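Putative leucoanthocyanidin reductase 1 (Vitis vinifera, PDB 3I6I) catalyses, as a leucoanthocyanidin reductase of the short-chain dehydrogenase/reductase type, the NADPH-dependent reduction of leucoanthocyanidins in flavonoid metabolism. Local coordinates at residues 38-43 with 73-78; 67-72 with 89-94; 98-103 with 140-145. All coordinates share one frame; numbering follows the deposited sequence.

Contact 1. Residues 38-43 with 73-78; sequences YILARP and EAMEKI. With NDP (NADPH dihydro-nicotinamide-adenine-dinucleotide phosphate), chain B.
Met-75 and Ile-78, one turn apart on helix 72-81, share a single partner on strand 37-41, the forked side chain of Leu-40. This is helix-on-sheet packing of a Rossmann fold, and each helix residue takes one branch of the fork. Met-75 comes first: its chain bends at chi2 (-55°), which swings the sulfur in until SD lies 4.0 Å from Leu-40 CD2. The flexible thioether suits a place where the helix must reach across, and Leu-102 of helix 99-109 packs on the same side chain. Ile-78 follows, with CD1 3.7 Å from Leu-40 CD1, while Leu-14 of the adjacent strand 13-16 also touches it. Leu-40 has CG anti to the backbone N (chi1 -166°), which carries the branch point toward the helix, and chi2 then parts the methyls; CD2 also lies 4.2 Å from C2A of the NADPH adenine, a loose approach. Just past the strand end, Arg-42 grips the 2'-phosphate from the edge of its guanidinium: NE bonds O2X at 3.0 Å, almost straight at 172°, and NH2 bonds O3X at 2.7 Å. The apolar trio thus seals the helix to the sheet, whereas the arginine supplies positive charge, consistent with a preference for NADPH over NADH.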
loop_
_atom_site.group_PDB
_atom_site.type_symbol
_atom_site.label_atom_id
_atom_site.label_comp_id
_atom_site.label_asym_id
_atom_site.label_seq_id
_atom_site.Cartn_x
_atom_site.Cartn_y
_atom_site.Cartn_z
ATOM N N TYR A 38 4.174 7.399 16.926
ATOM C CA TYR A 38 3.703 6.446 17.921
ATOM C C TYR A 38 3.277 5.204 17.167
ATOM O O TYR A 38 2.622 5.302 16.132
ATOM C CB TYR A 38 2.489 6.993 18.691
ATOM C CG TYR A 38 2.788 8.174 19.594
ATOM C CD1 TYR A 38 2.820 8.035 20.981
ATOM C CD2 TYR A 38 3.080 9.415 19.048
ATOM C CE1 TYR A 38 3.104 9.110 21.790
ATOM C CE2 TYR A 38 3.378 10.482 19.828
ATOM C CZ TYR A 38 3.391 10.341 21.203
ATOM O OH TYR A 38 3.683 11.450 21.954
ATOM N N ILE A 39 3.650 4.042 17.675
ATOM C CA ILE A 39 3.448 2.782 16.976
ATOM C C ILE A 39 2.556 1.894 17.823
ATOM O O ILE A 39 2.907 1.582 18.971
ATOM C CB ILE A 39 4.815 2.083 16.763
ATOM C CG1 ILE A 39 5.711 2.938 15.826
ATOM C CG2 ILE A 39 4.655 0.649 16.268
ATOM C CD1 ILE A 39 5.118 3.250 14.509
ATOM N N LEU A 40 1.418 1.480 17.265
ATOM C CA LEU A 40 0.488 0.623 17.979
ATOM C C LEU A 40 0.984 -0.808 17.955
ATOM O O LEU A 40 1.334 -1.304 16.903
ATOM C CB LEU A 40 -0.910 0.713 17.351
ATOM C CG LEU A 40 -2.129 0.154 18.101
ATOM C CD1 LEU A 40 -2.276 0.824 19.491
ATOM C CD2 LEU A 40 -3.369 0.419 17.241
ATOM N N ALA A 41 1.054 -1.453 19.130
ATOM C CA ALA A 41 1.535 -2.820 19.266
ATOM C C ALA A 41 0.468 -3.696 19.926
ATOM O O ALA A 41 -0.158 -3.285 20.907
ATOM C CB ALA A 41 2.813 -2.849 20.141
ATOM N N ARG A 42 0.270 -4.892 19.378
ATOM C CA ARG A 42 -0.538 -5.932 20.001
ATOM C C ARG A 42 0.160 -6.361 21.276
ATOM O O ARG A 42 1.355 -6.659 21.251
ATOM C CB ARG A 42 -0.634 -7.138 19.056
ATOM C CG ARG A 42 -1.518 -8.295 19.506
ATOM C CD ARG A 42 -1.586 -9.392 18.419
ATOM N NE ARG A 42 -1.984 -8.870 17.104
ATOM C CZ ARG A 42 -3.241 -8.698 16.673
ATOM N NH1 ARG A 42 -4.289 -9.012 17.435
ATOM N NH2 ARG A 42 -3.456 -8.197 15.460
ATOM N N PRO A 43 -0.566 -6.390 22.405
ATOM C CA PRO A 43 0.028 -6.911 23.639
ATOM C C PRO A 43 0.484 -8.364 23.520
ATOM O O PRO A 43 -0.156 -9.147 22.825
ATOM C CB PRO A 43 -1.126 -6.838 24.641
ATOM C CG PRO A 43 -2.013 -5.761 24.133
ATOM C CD PRO A 43 -1.906 -5.822 22.631
ATOM N N GLU A 73 -13.241 1.916 22.583
ATOM C CA GLU A 73 -12.897 2.600 23.842
ATOM C C GLU A 73 -11.368 2.714 24.056
ATOM O O GLU A 73 -10.878 3.777 24.430
ATOM C CB GLU A 73 -13.581 1.946 25.049
ATOM C CG GLU A 73 -13.018 2.353 26.417
ATOM C CD GLU A 73 -13.657 1.617 27.625
ATOM O OE1 GLU A 73 -13.190 1.850 28.755
ATOM O OE2 GLU A 73 -14.610 0.818 27.458
ATOM N N ALA A 74 -10.630 1.623 23.828
ATOM C CA ALA A 74 -9.161 1.645 23.916
ATOM C C ALA A 74 -8.553 2.663 22.963
ATOM O O ALA A 74 -7.628 3.399 23.329
ATOM C CB ALA A 74 -8.567 0.228 23.637
ATOM N N MET A 75 -9.054 2.712 21.730
ATOM C CA MET A 75 -8.498 3.647 20.745
ATOM C C MET A 75 -8.810 5.088 21.115
ATOM O O MET A 75 -7.972 5.982 20.910
ATOM C CB MET A 75 -9.003 3.371 19.336
ATOM C CG MET A 75 -8.544 2.064 18.738
ATOM S SD MET A 75 -6.730 1.895 18.761
ATOM C CE MET A 75 -6.524 0.702 20.073
ATOM N N GLU A 76 -10.002 5.317 21.668
ATOM C CA GLU A 76 -10.352 6.670 22.098
ATOM C C GLU A 76 -9.345 7.131 23.158
ATOM O O GLU A 76 -8.834 8.267 23.111
ATOM C CB GLU A 76 -11.785 6.742 22.606
ATOM C CG GLU A 76 -12.847 6.526 21.543
ATOM C CD GLU A 76 -14.258 6.731 22.072
ATOM O OE1 GLU A 76 -14.412 7.364 23.147
ATOM O OE2 GLU A 76 -15.221 6.261 21.427
ATOM N N LYS A 77 -9.013 6.235 24.089
ATOM C CA LYS A 77 -8.116 6.586 25.181
ATOM C C LYS A 77 -6.725 6.952 24.672
ATOM O O LYS A 77 -6.162 7.941 25.085
ATOM C CB LYS A 77 -8.036 5.469 26.233
ATOM C CG LYS A 77 -9.174 5.510 27.267
ATOM N N ILE A 78 -6.196 6.141 23.773
ATOM C CA ILE A 78 -4.877 6.365 23.170
ATOM C C ILE A 78 -4.820 7.702 22.379
ATOM O O ILE A 78 -3.911 8.513 22.570
ATOM C CB ILE A 78 -4.546 5.189 22.235
ATOM C CG1 ILE A 78 -4.069 3.991 23.068
ATOM C CG2 ILE A 78 -3.530 5.596 21.171
ATOM C CD1 ILE A 78 -3.876 2.716 22.256
HETATM P PA NDP B . 0.550 -7.021 6.915
HETATM O O1A NDP B . -0.254 -8.270 7.184
HETATM O O2A NDP B . 2.097 -7.202 6.395
HETATM O O5B NDP B . 0.659 -6.010 8.162
HETATM C C5B NDP B . -0.482 -5.685 8.892
HETATM C C4B NDP B . -0.142 -4.931 10.121
HETATM O O4B NDP B . -1.476 -4.652 10.698
HETATM C C3B NDP B . 0.617 -5.798 11.158
HETATM O O3B NDP B . 1.552 -5.004 11.937
HETATM C C2B NDP B . -0.502 -6.315 12.061
HETATM O O2B NDP B . 0.009 -6.576 13.368
HETATM C C1B NDP B . -1.388 -5.073 12.112
HETATM N N9A NDP B . -2.761 -5.278 12.574
HETATM C C8A NDP B . -3.662 -6.072 11.996
HETATM N N7A NDP B . -4.812 -5.984 12.669
HETATM C C5A NDP B . -4.646 -5.114 13.671
HETATM C C6A NDP B . -5.483 -4.637 14.681
HETATM N N6A NDP B . -6.751 -5.046 14.764
HETATM N N1A NDP B . -4.991 -3.747 15.567
HETATM C C2A NDP B . -3.734 -3.319 15.468
HETATM N N3A NDP B . -2.904 -3.741 14.505
HETATM C C4A NDP B . -3.344 -4.651 13.606
HETATM O O3 NDP B . -0.223 -6.183 5.793
HETATM P PN NDP B . 0.311 -5.589 4.365
HETATM O O1N NDP B . 1.485 -4.684 4.382
HETATM O O2N NDP B . 0.354 -6.857 3.434
HETATM O O5D NDP B . -1.075 -4.829 3.910
HETATM C C5D NDP B . -1.318 -3.475 4.318
HETATM C C4D NDP B . -2.188 -2.805 3.292
HETATM O O4D NDP B . -1.319 -2.678 2.133
HETATM C C3D NDP B . -3.401 -3.589 2.855
HETATM O O3D NDP B . -4.446 -2.669 2.553
HETATM C C2D NDP B . -2.930 -4.228 1.562
HETATM O O2D NDP B . -4.050 -4.349 0.708
HETATM C C1D NDP B . -1.987 -3.177 0.981
HETATM N N1N NDP B . -0.818 -3.711 0.193
HETATM C C2N NDP B . -0.416 -3.116 -1.028
HETATM C C3N NDP B . 0.355 -3.790 -1.879
HETATM C C7N NDP B . 0.811 -3.121 -3.189
HETATM O O7N NDP B . 0.508 -1.949 -3.441
HETATM N N7N NDP B . 1.602 -3.838 -3.970
HETATM C C4N NDP B . 0.789 -5.224 -1.534
HETATM C C5N NDP B . 0.769 -5.456 -0.027
HETATM C C6N NDP B . 0.046 -4.679 0.769
HETATM P P2B NDP B . 0.054 -8.168 13.900
HETATM O O1X NDP B . 1.063 -8.926 13.113
HETATM O O2X NDP B . 0.328 -8.019 15.459
HETATM O O3X NDP B . -1.410 -8.738 13.705
#

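Contact 2. Residues 67-72 with 89-94; sequences GLINEQ and STVGGE. With NDP (NADPH dihydro-nicotinamide-adenine-dinucleotide phosphate), chain B.
Ile-69 lays CG1 over one face of the NADPH adenine, near its amino end, 3.6 Å from N6A, and extends CD1 onward to meet Val-91 CG1 tip to tip at 3.7 Å. The two residues sit in loops of the Rossmann fold that follow strands 63-66 and 86-89, where dinucleotides characteristically bind. Setting CG1 between the backbone N and the carbonyl carbon (chi1 68°) directs the longer branch of Ile-69 at Val-91, while CG2 stays near C2A. Branched aliphatic residues fit here because they cover the base and pack on each other without competing for its polar atoms. With an alanine here, the adenine face is likely to lose its cover and Val-91 CG1 its apolar partner. The base is also read by hydrogen bonds: the backbone N of Ile-69 donates to N1A nearly linearly (3.0 Å, 171°). Asn-70 suits its spot because its carboxamide oxygen OD1 accepts from the amino group N6A at 3.1 Å. At the other loop, Gly-92 N lies 3.4 Å from C5B of the adenosine ribose. Ser-89 OG, 4.4 Å from Ile-69 CD1, is hydrogen-bonded to Gln-99 OE1, and Val-91 CB rests 3.7 Å from the ribose oxygen O4B.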
loop_
_atom_site.group_PDB
_atom_site.type_symbol
_atom_site.label_atom_id
_atom_site.label_comp_id
_atom_site.label_asym_id
_atom_site.label_seq_id
_atom_site.Cartn_x
_atom_site.Cartn_y
_atom_site.Cartn_z
ATOM N N GLY A 67 -2.349 -1.615 22.030
ATOM C CA GLY A 67 -3.779 -1.739 21.802
ATOM C C GLY A 67 -4.047 -2.365 20.450
ATOM O O GLY A 67 -3.114 -2.730 19.727
ATOM N N LEU A 68 -5.333 -2.463 20.128
ATOM C CA LEU A 68 -5.830 -3.087 18.911
ATOM C C LEU A 68 -6.908 -2.162 18.358
ATOM O O LEU A 68 -7.742 -1.669 19.125
ATOM C CB LEU A 68 -6.451 -4.450 19.215
ATOM C CG LEU A 68 -5.511 -5.617 19.568
ATOM C CD1 LEU A 68 -6.334 -6.837 19.917
ATOM C CD2 LEU A 68 -4.555 -5.906 18.409
ATOM N N ILE A 69 -6.895 -1.946 17.041
ATOM C CA ILE A 69 -7.746 -0.920 16.426
ATOM C C ILE A 69 -9.235 -1.262 16.431
ATOM O O ILE A 69 -10.041 -0.376 16.271
ATOM C CB ILE A 69 -7.306 -0.504 14.989
ATOM C CG1 ILE A 69 -7.500 -1.637 13.974
ATOM C CG2 ILE A 69 -5.878 0.042 14.996
ATOM C CD1 ILE A 69 -7.402 -1.091 12.545
ATOM N N ASN A 70 -9.581 -2.530 16.646
ATOM C CA ASN A 70 -11.001 -2.952 16.762
ATOM C C ASN A 70 -11.661 -2.692 18.150
ATOM O O ASN A 70 -12.837 -3.017 18.376
ATOM C CB ASN A 70 -11.139 -4.444 16.412
ATOM C CG ASN A 70 -10.120 -5.302 17.141
ATOM O OD1 ASN A 70 -8.916 -5.188 16.932
ATOM N ND2 ASN A 70 -10.588 -6.114 17.994
ATOM N N GLU A 71 -10.889 -2.127 19.075
ATOM C CA GLU A 71 -11.351 -1.856 20.429
ATOM C C GLU A 71 -11.601 -0.366 20.548
ATOM O O GLU A 71 -10.663 0.389 20.790
ATOM C CB GLU A 71 -10.254 -2.248 21.411
ATOM C CG GLU A 71 -10.030 -3.732 21.490
ATOM C CD GLU A 71 -8.929 -4.092 22.472
ATOM O OE1 GLU A 71 -7.818 -3.490 22.419
ATOM O OE2 GLU A 71 -9.184 -4.981 23.292
ATOM N N GLN A 72 -12.839 0.059 20.331
ATOM C CA GLN A 72 -13.135 1.507 20.188
ATOM C C GLN A 72 -12.749 2.320 21.414
ATOM O O GLN A 72 -12.012 3.325 21.287
ATOM C CB GLN A 72 -14.612 1.734 19.874
ATOM C CG GLN A 72 -14.946 3.191 19.506
ATOM C CD GLN A 72 -16.424 3.461 19.304
ATOM O OE1 GLN A 72 -17.165 2.605 18.850
ATOM N NE2 GLN A 72 -16.844 4.685 19.606
ATOM N N SER A 89 -3.305 3.894 9.027
ATOM C CA SER A 89 -3.567 2.481 9.157
ATOM C C SER A 89 -2.983 1.731 7.979
ATOM O O SER A 89 -3.298 2.031 6.822
ATOM C CB SER A 89 -5.056 2.215 9.222
ATOM O OG SER A 89 -5.338 0.835 9.183
ATOM N N THR A 90 -2.133 0.753 8.292
ATOM C CA THR A 90 -1.526 -0.145 7.272
ATOM C C THR A 90 -1.863 -1.598 7.608
ATOM O O THR A 90 -1.093 -2.535 7.324
ATOM C CB THR A 90 0.017 0.066 7.195
ATOM O OG1 THR A 90 0.624 -0.247 8.450
ATOM C CG2 THR A 90 0.398 1.543 6.801
ATOM N N VAL A 91 -3.044 -1.822 8.157
ATOM C CA VAL A 91 -3.440 -3.191 8.521
ATOM C C VAL A 91 -3.668 -4.054 7.291
ATOM O O VAL A 91 -3.985 -3.547 6.193
ATOM C CB VAL A 91 -4.710 -3.231 9.478
ATOM C CG1 VAL A 91 -4.464 -2.390 10.727
ATOM C CG2 VAL A 91 -6.010 -2.807 8.771
ATOM N N GLY A 92 -3.542 -5.361 7.468
ATOM C CA GLY A 92 -3.621 -6.277 6.346
ATOM C C GLY A 92 -5.020 -6.484 5.791
ATOM O O GLY A 92 -6.031 -6.159 6.430
ATOM N N GLY A 93 -5.076 -7.134 4.639
ATOM C CA GLY A 93 -6.333 -7.423 3.961
ATOM C C GLY A 93 -7.385 -8.157 4.760
ATOM O O GLY A 93 -8.577 -7.894 4.602
ATOM N N GLU A 94 -6.952 -9.070 5.618
ATOM C CA GLU A 94 -7.832 -9.788 6.525
ATOM C C GLU A 94 -8.453 -8.900 7.616
ATOM O O GLU A 94 -9.449 -9.281 8.205
ATOM C CB GLU A 94 -7.097 -11.002 7.164
ATOM C CG GLU A 94 -6.087 -10.697 8.317
ATOM C CD GLU A 94 -4.906 -9.783 7.912
ATOM O OE1 GLU A 94 -4.265 -10.021 6.852
ATOM O OE2 GLU A 94 -4.620 -8.810 8.657
HETATM P PA NDP B . 0.550 -7.021 6.915
HETATM O O1A NDP B . -0.254 -8.270 7.184
HETATM O O2A NDP B . 2.097 -7.202 6.395
HETATM O O5B NDP B . 0.659 -6.010 8.162
HETATM C C5B NDP B . -0.482 -5.685 8.892
HETATM C C4B NDP B . -0.142 -4.931 10.121
HETATM O O4B NDP B . -1.476 -4.652 10.698
HETATM C C3B NDP B . 0.617 -5.798 11.158
HETATM O O3B NDP B . 1.552 -5.004 11.937
HETATM C C2B NDP B . -0.502 -6.315 12.061
HETATM O O2B NDP B . 0.009 -6.576 13.368
HETATM C C1B NDP B . -1.388 -5.073 12.112
HETATM N N9A NDP B . -2.761 -5.278 12.574
HETATM C C8A NDP B . -3.662 -6.072 11.996
HETATM N N7A NDP B . -4.812 -5.984 12.669
HETATM C C5A NDP B . -4.646 -5.114 13.671
HETATM C C6A NDP B . -5.483 -4.637 14.681
HETATM N N6A NDP B . -6.751 -5.046 14.764
HETATM N N1A NDP B . -4.991 -3.747 15.567
HETATM C C2A NDP B . -3.734 -3.319 15.468
HETATM N N3A NDP B . -2.904 -3.741 14.505
HETATM C C4A NDP B . -3.344 -4.651 13.606
HETATM O O3 NDP B . -0.223 -6.183 5.793
HETATM P PN NDP B . 0.311 -5.589 4.365
HETATM O O1N NDP B . 1.485 -4.684 4.382
HETATM O O2N NDP B . 0.354 -6.857 3.434
HETATM O O5D NDP B . -1.075 -4.829 3.910
HETATM C C5D NDP B . -1.318 -3.475 4.318
HETATM C C4D NDP B . -2.188 -2.805 3.292
HETATM O O4D NDP B . -1.319 -2.678 2.133
HETATM C C3D NDP B . -3.401 -3.589 2.855
HETATM O O3D NDP B . -4.446 -2.669 2.553
HETATM C C2D NDP B . -2.930 -4.228 1.562
HETATM O O2D NDP B . -4.050 -4.349 0.708
HETATM C C1D NDP B . -1.987 -3.177 0.981
HETATM N N1N NDP B . -0.818 -3.711 0.193
HETATM C C2N NDP B . -0.416 -3.116 -1.028
HETATM C C3N NDP B . 0.355 -3.790 -1.879
HETATM C C7N NDP B . 0.811 -3.121 -3.189
HETATM O O7N NDP B . 0.508 -1.949 -3.441
HETATM N N7N NDP B . 1.602 -3.838 -3.970
HETATM C C4N NDP B . 0.789 -5.224 -1.534
HETATM C C5N NDP B . 0.769 -5.456 -0.027
HETATM C C6N NDP B . 0.046 -4.679 0.769
HETATM P P2B NDP B . 0.054 -8.168 13.900
HETATM O O1X NDP B . 1.063 -8.926 13.113
HETATM O O2X NDP B . 0.328 -8.019 15.459
HETATM O O3X NDP B . -1.410 -8.738 13.705
#

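Contact 3. Residues 98-103 with 140-145; sequences DQIALV and KRRVRQ. With NDP (NADPH dihydro-nicotinamide-adenine-dinucleotide phosphate), chain B.
Gln-99 and Ile-100 of helix 99-109 meet Val-143 and Arg-142 of helix 133-149, two helices packed side by side in the Rossmann fold. Just before them, Asp-98 faces away from this interface and instead serves the cofactor: OD2 accepts a hydrogen bond from the adenine N6A at a rather long 3.3 Å, a fitting use of a carboxylate opposite an amino group. Gln-99 reaches the other way, its chain extended beyond CG, and crosses Val-143 at about a right angle, with NE2 3.9 Å from CG2; the small branched valine fits close between the helices. That amide is buried yet provided for: OE1, besides its bond to Ser-89, accepts from the backbone N of Ser-118, and NE2 donates to Ile-96 O. Ile-100 comes next, its CD1 meeting the Arg-142 chain at right angles, 3.9 Å from NE and 4.1 Å from CD. The arginine suits this exposed margin because its charged end can stay at the surface. Val-103, a turn beyond Gln-99, continues the apolar seam to Leu-146 and Val-147. From the second helix, the long, extended Lys-140 spans the distance to the nicotinamide ribose, where NZ donates to O3D at 2.8 Å and to O2D at 3.1 Å.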
loop_
_atom_site.group_PDB
_atom_site.type_symbol
_atom_site.label_atom_id
_atom_site.label_comp_id
_atom_site.label_asym_id
_atom_site.label_seq_id
_atom_site.Cartn_x
_atom_site.Cartn_y
_atom_site.Cartn_z
ATOM N N ASP A 98 -11.693 -4.178 10.806
ATOM C CA ASP A 98 -11.205 -3.799 12.144
ATOM C C ASP A 98 -11.061 -2.281 12.235
ATOM O O ASP A 98 -10.983 -1.699 13.324
ATOM C CB ASP A 98 -9.834 -4.434 12.460
ATOM C CG ASP A 98 -9.889 -5.957 12.696
ATOM O OD1 ASP A 98 -10.987 -6.524 12.874
ATOM O OD2 ASP A 98 -8.788 -6.573 12.730
ATOM N N GLN A 99 -11.002 -1.621 11.078
ATOM C CA GLN A 99 -10.893 -0.178 11.047
ATOM C C GLN A 99 -12.195 0.541 11.444
ATOM O O GLN A 99 -12.164 1.737 11.741
ATOM C CB GLN A 99 -10.454 0.283 9.660
ATOM C CG GLN A 99 -9.032 -0.101 9.340
ATOM C CD GLN A 99 -8.637 0.257 7.939
ATOM O OE1 GLN A 99 -7.759 1.119 7.715
ATOM N NE2 GLN A 99 -9.311 -0.358 6.976
ATOM N N ILE A 100 -13.321 -0.168 11.450
ATOM C CA ILE A 100 -14.613 0.446 11.747
ATOM C C ILE A 100 -14.599 1.045 13.142
ATOM O O ILE A 100 -14.967 2.228 13.325
ATOM C CB ILE A 100 -15.772 -0.527 11.572
ATOM C CG1 ILE A 100 -15.963 -0.883 10.089
ATOM C CG2 ILE A 100 -17.086 0.061 12.131
ATOM C CD1 ILE A 100 -17.084 -1.824 9.854
ATOM N N ALA A 101 -14.162 0.263 14.128
ATOM C CA ALA A 101 -14.066 0.799 15.514
ATOM C C ALA A 101 -13.088 1.970 15.612
ATOM O O ALA A 101 -13.332 2.932 16.335
ATOM C CB ALA A 101 -13.674 -0.298 16.512
ATOM N N LEU A 102 -11.978 1.902 14.882
ATOM C CA LEU A 102 -11.033 3.012 14.850
ATOM C C LEU A 102 -11.645 4.301 14.312
ATOM O O LEU A 102 -11.390 5.382 14.866
ATOM C CB LEU A 102 -9.787 2.668 14.014
ATOM C CG LEU A 102 -8.673 3.697 13.908
ATOM C CD1 LEU A 102 -8.125 4.153 15.251
ATOM C CD2 LEU A 102 -7.531 3.157 12.963
ATOM N N VAL A 103 -12.419 4.192 13.232
ATOM C CA VAL A 103 -13.137 5.344 12.659
ATOM C C VAL A 103 -14.134 5.892 13.685
ATOM O O VAL A 103 -14.167 7.090 13.933
ATOM C CB VAL A 103 -13.815 4.997 11.304
ATOM C CG1 VAL A 103 -14.703 6.168 10.794
ATOM C CG2 VAL A 103 -12.766 4.599 10.242
ATOM N N LYS A 140 -12.929 -2.094 1.767
ATOM C CA LYS A 140 -12.243 -0.798 1.696
ATOM C C LYS A 140 -13.200 0.353 1.357
ATOM O O LYS A 140 -13.098 1.456 1.935
ATOM C CB LYS A 140 -11.044 -0.875 0.759
ATOM C CG LYS A 140 -9.910 -1.766 1.285
ATOM C CD LYS A 140 -8.648 -1.672 0.437
ATOM C CE LYS A 140 -7.528 -2.534 1.035
ATOM N NZ LYS A 140 -6.191 -2.138 0.466
ATOM N N ARG A 141 -14.157 0.110 0.474
ATOM C CA ARG A 141 -15.152 1.103 0.085
ATOM C C ARG A 141 -16.063 1.443 1.255
ATOM O O ARG A 141 -16.433 2.602 1.427
ATOM C CB ARG A 141 -16.026 0.581 -1.049
ATOM C CG ARG A 141 -15.305 0.494 -2.384
ATOM C CD ARG A 141 -16.175 -0.193 -3.358
ATOM N NE ARG A 141 -15.496 -0.497 -4.603
ATOM C CZ ARG A 141 -15.908 -1.392 -5.487
ATOM N NH1 ARG A 141 -17.037 -2.045 -5.313
ATOM N NH2 ARG A 141 -15.210 -1.600 -6.578
ATOM N N ARG A 142 -16.401 0.421 2.034
ATOM C CA ARG A 142 -17.254 0.582 3.224
ATOM C C ARG A 142 -16.507 1.443 4.252
ATOM O O ARG A 142 -17.076 2.350 4.861
ATOM C CB ARG A 142 -17.650 -0.797 3.770
ATOM C CG ARG A 142 -18.848 -0.786 4.717
ATOM C CD ARG A 142 -18.440 -0.770 6.096
ATOM N NE ARG A 142 -19.569 -1.014 7.019
ATOM C CZ ARG A 142 -20.341 -0.075 7.587
ATOM N NH1 ARG A 142 -20.204 1.235 7.301
ATOM N NH2 ARG A 142 -21.282 -0.464 8.444
ATOM N N VAL A 143 -15.226 1.216 4.436
ATOM C CA VAL A 143 -14.436 2.051 5.314
ATOM C C VAL A 143 -14.389 3.507 4.795
ATOM O O VAL A 143 -14.568 4.432 5.574
ATOM C CB VAL A 143 -13.059 1.508 5.548
ATOM C CG1 VAL A 143 -12.150 2.516 6.243
ATOM C CG2 VAL A 143 -13.151 0.160 6.334
ATOM N N ARG A 144 -14.241 3.692 3.505
ATOM C CA ARG A 144 -14.189 5.075 2.959
ATOM C C ARG A 144 -15.532 5.781 3.197
ATOM O O ARG A 144 -15.553 6.970 3.575
ATOM C CB ARG A 144 -13.946 5.072 1.457
ATOM C CG ARG A 144 -12.570 4.729 0.959
ATOM C CD ARG A 144 -12.487 4.951 -0.528
ATOM N NE ARG A 144 -11.153 4.675 -1.048
ATOM C CZ ARG A 144 -10.711 5.088 -2.249
ATOM N NH1 ARG A 144 -11.481 5.774 -3.086
ATOM N NH2 ARG A 144 -9.495 4.785 -2.636
ATOM N N GLN A 145 -16.634 5.045 2.978
ATOM C CA GLN A 145 -18.010 5.581 3.188
ATOM C C GLN A 145 -18.131 6.027 4.645
ATOM O O GLN A 145 -18.578 7.152 4.925
ATOM C CB GLN A 145 -19.109 4.559 2.803
ATOM C CG GLN A 145 -20.515 4.779 3.427
ATOM C CD GLN A 145 -20.736 3.959 4.741
ATOM O OE1 GLN A 145 -20.410 2.756 4.776
ATOM N NE2 GLN A 145 -21.221 4.627 5.834
HETATM P PA NDP B . 0.550 -7.021 6.915
HETATM O O1A NDP B . -0.254 -8.270 7.184
HETATM O O2A NDP B . 2.097 -7.202 6.395
HETATM O O5B NDP B . 0.659 -6.010 8.162
HETATM C C5B NDP B . -0.482 -5.685 8.892
HETATM C C4B NDP B . -0.142 -4.931 10.121
HETATM O O4B NDP B . -1.476 -4.652 10.698
HETATM C C3B NDP B . 0.617 -5.798 11.158
HETATM O O3B NDP B . 1.552 -5.004 11.937
HETATM C C2B NDP B . -0.502 -6.315 12.061
HETATM O O2B NDP B . 0.009 -6.576 13.368
HETATM C C1B NDP B . -1.388 -5.073 12.112
HETATM N N9A NDP B . -2.761 -5.278 12.574
HETATM C C8A NDP B . -3.662 -6.072 11.996
HETATM N N7A NDP B . -4.812 -5.984 12.669
HETATM C C5A NDP B . -4.646 -5.114 13.671
HETATM C C6A NDP B . -5.483 -4.637 14.681
HETATM N N6A NDP B . -6.751 -5.046 14.764
HETATM N N1A NDP B . -4.991 -3.747 15.567
HETATM C C2A NDP B . -3.734 -3.319 15.468
HETATM N N3A NDP B . -2.904 -3.741 14.505
HETATM C C4A NDP B . -3.344 -4.651 13.606
HETATM O O3 NDP B . -0.223 -6.183 5.793
HETATM P PN NDP B . 0.311 -5.589 4.365
HETATM O O1N NDP B . 1.485 -4.684 4.382
HETATM O O2N NDP B . 0.354 -6.857 3.434
HETATM O O5D NDP B . -1.075 -4.829 3.910
HETATM C C5D NDP B . -1.318 -3.475 4.318
HETATM C C4D NDP B . -2.188 -2.805 3.292
HETATM O O4D NDP B . -1.319 -2.678 2.133
HETATM C C3D NDP B . -3.401 -3.589 2.855
HETATM O O3D NDP B . -4.446 -2.669 2.553
HETATM C C2D NDP B . -2.930 -4.228 1.562
HETATM O O2D NDP B . -4.050 -4.349 0.708
HETATM C C1D NDP B . -1.987 -3.177 0.981
HETATM N N1N NDP B . -0.818 -3.711 0.193
HETATM C C2N NDP B . -0.416 -3.116 -1.028
HETATM C C3N NDP B . 0.355 -3.790 -1.879
HETATM C C7N NDP B . 0.811 -3.121 -3.189
HETATM O O7N NDP B . 0.508 -1.949 -3.441
HETATM N N7N NDP B . 1.602 -3.838 -3.970
HETATM C C4N NDP B . 0.789 -5.224 -1.534
HETATM C C5N NDP B . 0.769 -5.456 -0.027
HETATM C C6N NDP B . 0.046 -4.679 0.769
HETATM P P2B NDP B . 0.054 -8.168 13.900
HETATM O O1X NDP B . 1.063 -8.926 13.113
HETATM O O2X NDP B . 0.328 -8.019 15.459
HETATM O O3X NDP B . -1.410 -8.738 13.705
#

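The three contacts follow the NADPH along the Rossmann domain. Contact 1 holds the 2'-phosphate end, contact 2 binds the adenine, and contact 3 reaches both the adenine amino group and the nicotinamide ribose. The centre of contact 2 lies about 10 Å from each of the others, whose centres are about 17 Å apart. Contacts 1 and 2 alternate along the chain and meet through packing of Leu-40 CD2 on Ile-69 CG2 and a probable backbone hydrogen bond from Gly-67 N to Ala-41 O, 3.0 Å. Contact 3 follows both in sequence; it abuts 67-72 where Ile-69 CG1 comes within 3.5 Å of Asp-98 O.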